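Local coordinates for protein purine nucleoside phosphorylase (Caulobacter vibrioides, PDB 1XFJ) that probably cleaves purine nucleosides with inorganic phosphate to the free base and ribose 1-phosphate, and may also deaminate adenosine, at residues A[23-28]-A[61-66]; A[39-44]-A[54-59]. One frame throughout, in Å; residues are numbered along the deposited sequence.

Contact 1: A[23-28]-A[61-66]; sequences AFFTRQ and RWFGGG
Phe25, Trp62 and Phe63 form an aromatic cluster where the C-terminal end of helix 49-62 packs on strand 20-25, beside Ala23. Phe25 and Trp62 make a T-shaped pair: the edge of the Phe25 ring points at a face of the indole, and the Phe25 centroid lies 5.4 Å from that of the six-membered ring of Trp62, with planes at 85°. Within it, Phe25 CZ sits 3.7 Å from Trp62 CE3, displaced toward the rim of the indole. The neighbouring edge atom, Phe25 CE2, reaches Phe63 CE2 at 3.7 Å, but these two rings meet obliquely. Trp62 CE3 in turn lies over the centre of the Phe63 ring, so each of the three rings touches the other two. The indole extends from the helix end with CG anti to the backbone N (chi1 -179°), which carries its six-membered ring to the strand.

Farther out, Trp62 makes a cation-pi contact with Lys21 and touches Thr8, while Phe63 rests on Ala256 and Thr258 of strand 253-259. The helix closes with a Schellman motif, in which Gly64 takes positive phi and its N bonds to Arg61 O at 2.9 Å. The methyl of Ala23 packs closely on the six-membered ring, CB lying 3.4 Å from Trp62 CH2.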
loop_
_atom_site.group_PDB
_atom_site.type_symbol
_atom_site.label_atom_id
_atom_site.label_comp_id
_atom_site.label_asym_id
_atom_site.label_seq_id
_atom_site.Cartn_x
_atom_site.Cartn_y
_atom_site.Cartn_z
ATOM N N ALA A 23 -7.828 -6.714 2.232
ATOM C CA ALA A 23 -7.251 -7.510 1.167
ATOM C C ALA A 23 -6.146 -6.786 0.429
ATOM O O ALA A 23 -6.224 -5.583 0.186
ATOM C CB ALA A 23 -8.329 -7.927 0.176
ATOM N N PHE A 24 -5.101 -7.539 0.106
ATOM C CA PHE A 24 -3.985 -7.036 -0.680
ATOM C C PHE A 24 -4.245 -7.777 -1.989
ATOM O O PHE A 24 -4.042 -8.986 -2.077
ATOM C CB PHE A 24 -2.650 -7.474 -0.071
ATOM C CG PHE A 24 -2.360 -6.851 1.266
ATOM C CD1 PHE A 24 -1.975 -5.516 1.359
ATOM C CD2 PHE A 24 -2.488 -7.594 2.437
ATOM C CE1 PHE A 24 -1.720 -4.928 2.605
ATOM C CE2 PHE A 24 -2.237 -7.020 3.683
ATOM C CZ PHE A 24 -1.852 -5.682 3.767
ATOM N N PHE A 25 -4.727 -7.059 -2.996
ATOM C CA PHE A 25 -5.044 -7.695 -4.263
ATOM C C PHE A 25 -3.834 -8.025 -5.119
ATOM O O PHE A 25 -2.739 -7.491 -4.914
ATOM C CB PHE A 25 -6.036 -6.820 -5.036
ATOM C CG PHE A 25 -7.388 -6.753 -4.389
ATOM C CD1 PHE A 25 -8.308 -7.779 -4.581
ATOM C CD2 PHE A 25 -7.707 -5.716 -3.516
ATOM C CE1 PHE A 25 -9.529 -7.780 -3.908
ATOM C CE2 PHE A 25 -8.925 -5.703 -2.835
ATOM C CZ PHE A 25 -9.839 -6.741 -3.030
ATOM N N THR A 26 -4.044 -8.933 -6.067
ATOM C CA THR A 26 -2.994 -9.349 -6.982
ATOM C C THR A 26 -3.315 -8.773 -8.358
ATOM O O THR A 26 -4.230 -7.955 -8.504
ATOM C CB THR A 26 -2.901 -10.892 -7.090
ATOM O OG1 THR A 26 -4.029 -11.396 -7.816
ATOM C CG2 THR A 26 -2.874 -11.525 -5.702
ATOM N N ARG A 27 -2.562 -9.200 -9.364
ATOM C CA ARG A 27 -2.771 -8.724 -10.724
ATOM C C ARG A 27 -3.860 -9.543 -11.415
ATOM O O ARG A 27 -4.319 -9.187 -12.497
ATOM C CB ARG A 27 -1.470 -8.838 -11.524
ATOM C CG ARG A 27 -1.039 -10.273 -11.787
ATOM C CD ARG A 27 0.247 -10.315 -12.589
ATOM N NE ARG A 27 0.119 -9.597 -13.855
ATOM C CZ ARG A 27 1.146 -9.282 -14.634
ATOM N NH1 ARG A 27 2.377 -9.625 -14.277
ATOM N NH2 ARG A 27 0.948 -8.615 -15.765
ATOM N N GLN A 28 -4.280 -10.631 -10.778
ATOM C CA GLN A 28 -5.290 -11.517 -11.357
ATOM C C GLN A 28 -6.752 -11.206 -11.030
ATOM O O GLN A 28 -7.063 -10.648 -9.973
ATOM C CB GLN A 28 -4.975 -12.966 -10.960
ATOM C CG GLN A 28 -3.726 -13.526 -11.625
ATOM C CD GLN A 28 -3.480 -14.988 -11.295
ATOM O OE1 GLN A 28 -4.420 -15.748 -11.059
ATOM N NE2 GLN A 28 -2.213 -15.395 -11.294
ATOM N N ARG A 61 -16.885 -4.708 -5.455
ATOM C CA ARG A 61 -17.877 -5.767 -5.294
ATOM C C ARG A 61 -17.390 -6.871 -4.354
ATOM O O ARG A 61 -18.190 -7.497 -3.651
ATOM C CB ARG A 61 -18.238 -6.370 -6.655
ATOM C CG ARG A 61 -19.426 -7.312 -6.601
ATOM C CD ARG A 61 -20.692 -6.561 -6.218
ATOM N NE ARG A 61 -21.831 -7.454 -6.021
ATOM C CZ ARG A 61 -21.926 -8.338 -5.032
ATOM N NH1 ARG A 61 -20.947 -8.451 -4.144
ATOM N NH2 ARG A 61 -23.001 -9.111 -4.933
ATOM N N TRP A 62 -16.083 -7.115 -4.347
ATOM C CA TRP A 62 -15.503 -8.133 -3.473
ATOM C C TRP A 62 -15.788 -7.737 -2.025
ATOM O O TRP A 62 -16.039 -8.588 -1.169
ATOM C CB TRP A 62 -13.988 -8.218 -3.683
ATOM C CG TRP A 62 -13.308 -9.268 -2.842
ATOM C CD1 TRP A 62 -13.159 -10.592 -3.143
ATOM C CD2 TRP A 62 -12.688 -9.076 -1.564
ATOM N NE1 TRP A 62 -12.482 -11.236 -2.134
ATOM C CE2 TRP A 62 -12.182 -10.330 -1.152
ATOM C CE3 TRP A 62 -12.514 -7.968 -0.727
ATOM C CZ2 TRP A 62 -11.511 -10.505 0.062
ATOM C CZ3 TRP A 62 -11.846 -8.143 0.485
ATOM C CH2 TRP A 62 -11.354 -9.405 0.865
ATOM N N PHE A 63 -15.752 -6.431 -1.772
ATOM C CA PHE A 63 -15.994 -5.877 -0.444
ATOM C C PHE A 63 -17.474 -5.796 -0.100
ATOM O O PHE A 63 -17.831 -5.505 1.044
ATOM C CB PHE A 63 -15.379 -4.479 -0.340
ATOM C CG PHE A 63 -13.899 -4.482 -0.101
ATOM C CD1 PHE A 63 -13.388 -4.798 1.156
ATOM C CD2 PHE A 63 -13.014 -4.173 -1.126
ATOM C CE1 PHE A 63 -12.016 -4.805 1.386
ATOM C CE2 PHE A 63 -11.636 -4.178 -0.907
ATOM C CZ PHE A 63 -11.136 -4.495 0.353
ATOM N N GLY A 64 -18.324 -6.038 -1.092
ATOM C CA GLY A 64 -19.759 -5.986 -0.874
ATOM C C GLY A 64 -20.336 -4.610 -1.145
ATOM O O GLY A 64 -21.480 -4.326 -0.789
ATOM N N GLY A 65 -19.549 -3.750 -1.781
ATOM C CA GLY A 65 -20.021 -2.411 -2.075
ATOM C C GLY A 65 -19.999 -2.085 -3.553
ATOM O O GLY A 65 -19.978 -2.980 -4.399
ATOM N N GLY A 66 -20.003 -0.792 -3.862
ATOM C CA GLY A 66 -19.981 -0.352 -5.243
ATOM C C GLY A 66 -18.811 0.580 -5.495
ATOM O O GLY A 66 -18.104 0.952 -4.558
#

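Contact 2: A[39-44]-A[54-59]; sequences LNVGRG and ENRARI
Residues 39-44, which include an Asx turn, lie in the loop ahead of helix 49-62 and pack against that helix, where Asn55 ND2 donates to Asn40 O at 2.9 Å. That bond is bent, 147° at the hydrogen, and the donor is tilted from the carbonyl plane. Ser32 OG is a further partner of ND2, while Asn55 OD1 accepts from Val31 N, so both ends of the buried amide are held. The side chain of Asn40 sets out away from the helix: OD1 accepts from Gly42 N at 3.0 Å, closing the turn, and also from Arg252 N.

Next to the amide the contact is apolar. Ile59 CD1 meets Leu39 CD2 at 4.0 Å and presses tightly on Val41 CG1 at 3.4 Å; Val41 and Ile59 both also touch Leu254.

At the other end the guanidinium groups of Arg43 and Arg56 stack face on face, CZ over CZ at 3.2 Å with planes 11° apart. Arg43 reaches out extended, whereas Arg56 bends at chi3 (53°) to lay its plane against that of Arg43. A salt bridge from Arg43 NE to Glu53 OE2 probably offsets part of the like-charge repulsion. The whole is an arginine-arginine stack beside an Asx turn, joining a loop to the helix that follows it.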
loop_
_atom_site.group_PDB
_atom_site.type_symbol
_atom_site.label_atom_id
_atom_site.label_comp_id
_atom_site.label_asym_id
_atom_site.label_seq_id
_atom_site.Cartn_x
_atom_site.Cartn_y
_atom_site.Cartn_z
ATOM N N LEU A 39 -6.155 -7.207 -13.439
ATOM C CA LEU A 39 -6.550 -6.262 -12.391
ATOM C C LEU A 39 -5.788 -4.971 -12.113
ATOM O O LEU A 39 -5.309 -4.748 -10.999
ATOM C CB LEU A 39 -6.723 -7.033 -11.082
ATOM C CG LEU A 39 -7.788 -6.500 -10.121
ATOM C CD1 LEU A 39 -9.165 -6.600 -10.767
ATOM C CD2 LEU A 39 -7.750 -7.312 -8.833
ATOM N N ASN A 40 -5.736 -4.097 -13.110
ATOM C CA ASN A 40 -5.062 -2.812 -12.974
ATOM C C ASN A 40 -6.040 -1.741 -12.491
ATOM O O ASN A 40 -7.047 -1.468 -13.149
ATOM C CB ASN A 40 -4.460 -2.405 -14.321
ATOM C CG ASN A 40 -3.950 -0.981 -14.324
ATOM O OD1 ASN A 40 -3.370 -0.516 -13.341
ATOM N ND2 ASN A 40 -4.150 -0.283 -15.439
ATOM N N VAL A 41 -5.738 -1.127 -11.349
ATOM C CA VAL A 41 -6.614 -0.100 -10.787
ATOM C C VAL A 41 -6.080 1.323 -10.959
ATOM O O VAL A 41 -6.673 2.280 -10.453
ATOM C CB VAL A 41 -6.868 -0.347 -9.277
ATOM C CG1 VAL A 41 -7.544 -1.697 -9.072
ATOM C CG2 VAL A 41 -5.556 -0.281 -8.506
ATOM N N GLY A 42 -4.975 1.461 -11.688
ATOM C CA GLY A 42 -4.372 2.768 -11.901
ATOM C C GLY A 42 -5.097 3.737 -12.820
ATOM O O GLY A 42 -4.985 3.654 -14.046
ATOM N N ARG A 43 -5.840 4.670 -12.231
ATOM C CA ARG A 43 -6.564 5.662 -13.018
ATOM C C ARG A 43 -5.597 6.624 -13.715
ATOM O O ARG A 43 -5.952 7.273 -14.703
ATOM C CB ARG A 43 -7.520 6.449 -12.117
ATOM C CG ARG A 43 -8.834 5.740 -11.849
ATOM C CD ARG A 43 -9.688 6.527 -10.874
ATOM N NE ARG A 43 -11.062 6.038 -10.827
ATOM C CZ ARG A 43 -11.991 6.512 -10.004
ATOM N NH1 ARG A 43 -11.687 7.484 -9.154
ATOM N NH2 ARG A 43 -13.227 6.027 -10.043
ATOM N N GLY A 44 -4.374 6.700 -13.202
ATOM C CA GLY A 44 -3.385 7.589 -13.786
ATOM C C GLY A 44 -2.479 6.880 -14.773
ATOM O O GLY A 44 -1.533 7.476 -15.295
ATOM N N GLU A 54 -13.619 -0.935 -14.549
ATOM C CA GLU A 54 -14.211 -2.252 -14.349
ATOM C C GLU A 54 -13.431 -3.002 -13.279
ATOM O O GLU A 54 -14.013 -3.691 -12.444
ATOM C CB GLU A 54 -14.208 -3.043 -15.661
ATOM C CG GLU A 54 -14.506 -4.537 -15.531
ATOM C CD GLU A 54 -15.915 -4.845 -15.055
ATOM O OE1 GLU A 54 -16.791 -3.964 -15.158
ATOM O OE2 GLU A 54 -16.153 -5.984 -14.593
ATOM N N ASN A 55 -12.110 -2.863 -13.293
ATOM C CA ASN A 55 -11.296 -3.541 -12.293
ATOM C C ASN A 55 -11.622 -2.999 -10.907
ATOM O O ASN A 55 -11.761 -3.763 -9.951
ATOM C CB ASN A 55 -9.808 -3.372 -12.601
ATOM C CG ASN A 55 -9.411 -4.044 -13.898
ATOM O OD1 ASN A 55 -9.871 -5.145 -14.197
ATOM N ND2 ASN A 55 -8.549 -3.392 -14.673
ATOM N N ARG A 56 -11.751 -1.679 -10.805
ATOM C CA ARG A 56 -12.081 -1.049 -9.531
ATOM C C ARG A 56 -13.449 -1.526 -9.045
ATOM O O ARG A 56 -13.650 -1.750 -7.853
ATOM C CB ARG A 56 -12.088 0.478 -9.673
ATOM C CG ARG A 56 -10.707 1.110 -9.733
ATOM C CD ARG A 56 -10.795 2.610 -9.983
ATOM N NE ARG A 56 -11.671 3.270 -9.019
ATOM C CZ ARG A 56 -11.252 4.080 -8.053
ATOM N NH1 ARG A 56 -9.960 4.343 -7.912
ATOM N NH2 ARG A 56 -12.131 4.624 -7.223
ATOM N N ALA A 57 -14.387 -1.687 -9.973
ATOM C CA ALA A 57 -15.728 -2.139 -9.618
ATOM C C ALA A 57 -15.690 -3.567 -9.084
ATOM O O ALA A 57 -16.404 -3.911 -8.139
ATOM C CB ALA A 57 -16.644 -2.051 -10.828
ATOM N N ARG A 58 -14.853 -4.404 -9.687
ATOM C CA ARG A 58 -14.741 -5.789 -9.245
ATOM C C ARG A 58 -14.243 -5.850 -7.811
ATOM O O ARG A 58 -14.736 -6.641 -7.002
ATOM C CB ARG A 58 -13.791 -6.560 -10.158
ATOM C CG ARG A 58 -14.313 -6.654 -11.572
ATOM C CD ARG A 58 -13.527 -7.615 -12.438
ATOM N NE ARG A 58 -14.271 -7.853 -13.671
ATOM C CZ ARG A 58 -14.104 -8.897 -14.475
ATOM N NH1 ARG A 58 -13.201 -9.827 -14.195
ATOM N NH2 ARG A 58 -14.866 -9.020 -15.549
ATOM N N ILE A 59 -13.263 -5.010 -7.503
ATOM C CA ILE A 59 -12.702 -4.966 -6.162
ATOM C C ILE A 59 -13.749 -4.450 -5.182
ATOM O O ILE A 59 -13.908 -4.996 -4.089
ATOM C CB ILE A 59 -11.444 -4.074 -6.126
ATOM C CG1 ILE A 59 -10.298 -4.789 -6.847
ATOM C CG2 ILE A 59 -11.057 -3.756 -4.686
ATOM C CD1 ILE A 59 -9.037 -3.961 -6.985
#

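From the N terminus, strand 20-25 enters contact 1 and runs on into residues 26-28, and the chain then passes through the loop holding 39-44 before turning into helix 49-62. Contact 2 closes the shorter loop, from 39-44 to 54-59; contact 1 closes the longer one when the end of the same helix returns to the strand, so contact 2 is nested inside it. Their centres are about 9 Å apart and they touch directly: Phe25 CE2 packs on Ile59 CG2 at 3.4 Å, and Arg27 O lies 2.9 Å from Leu39 N, a probable hydrogen bond. Together they tie successive turns of one helix to a sheet strand and its following loop.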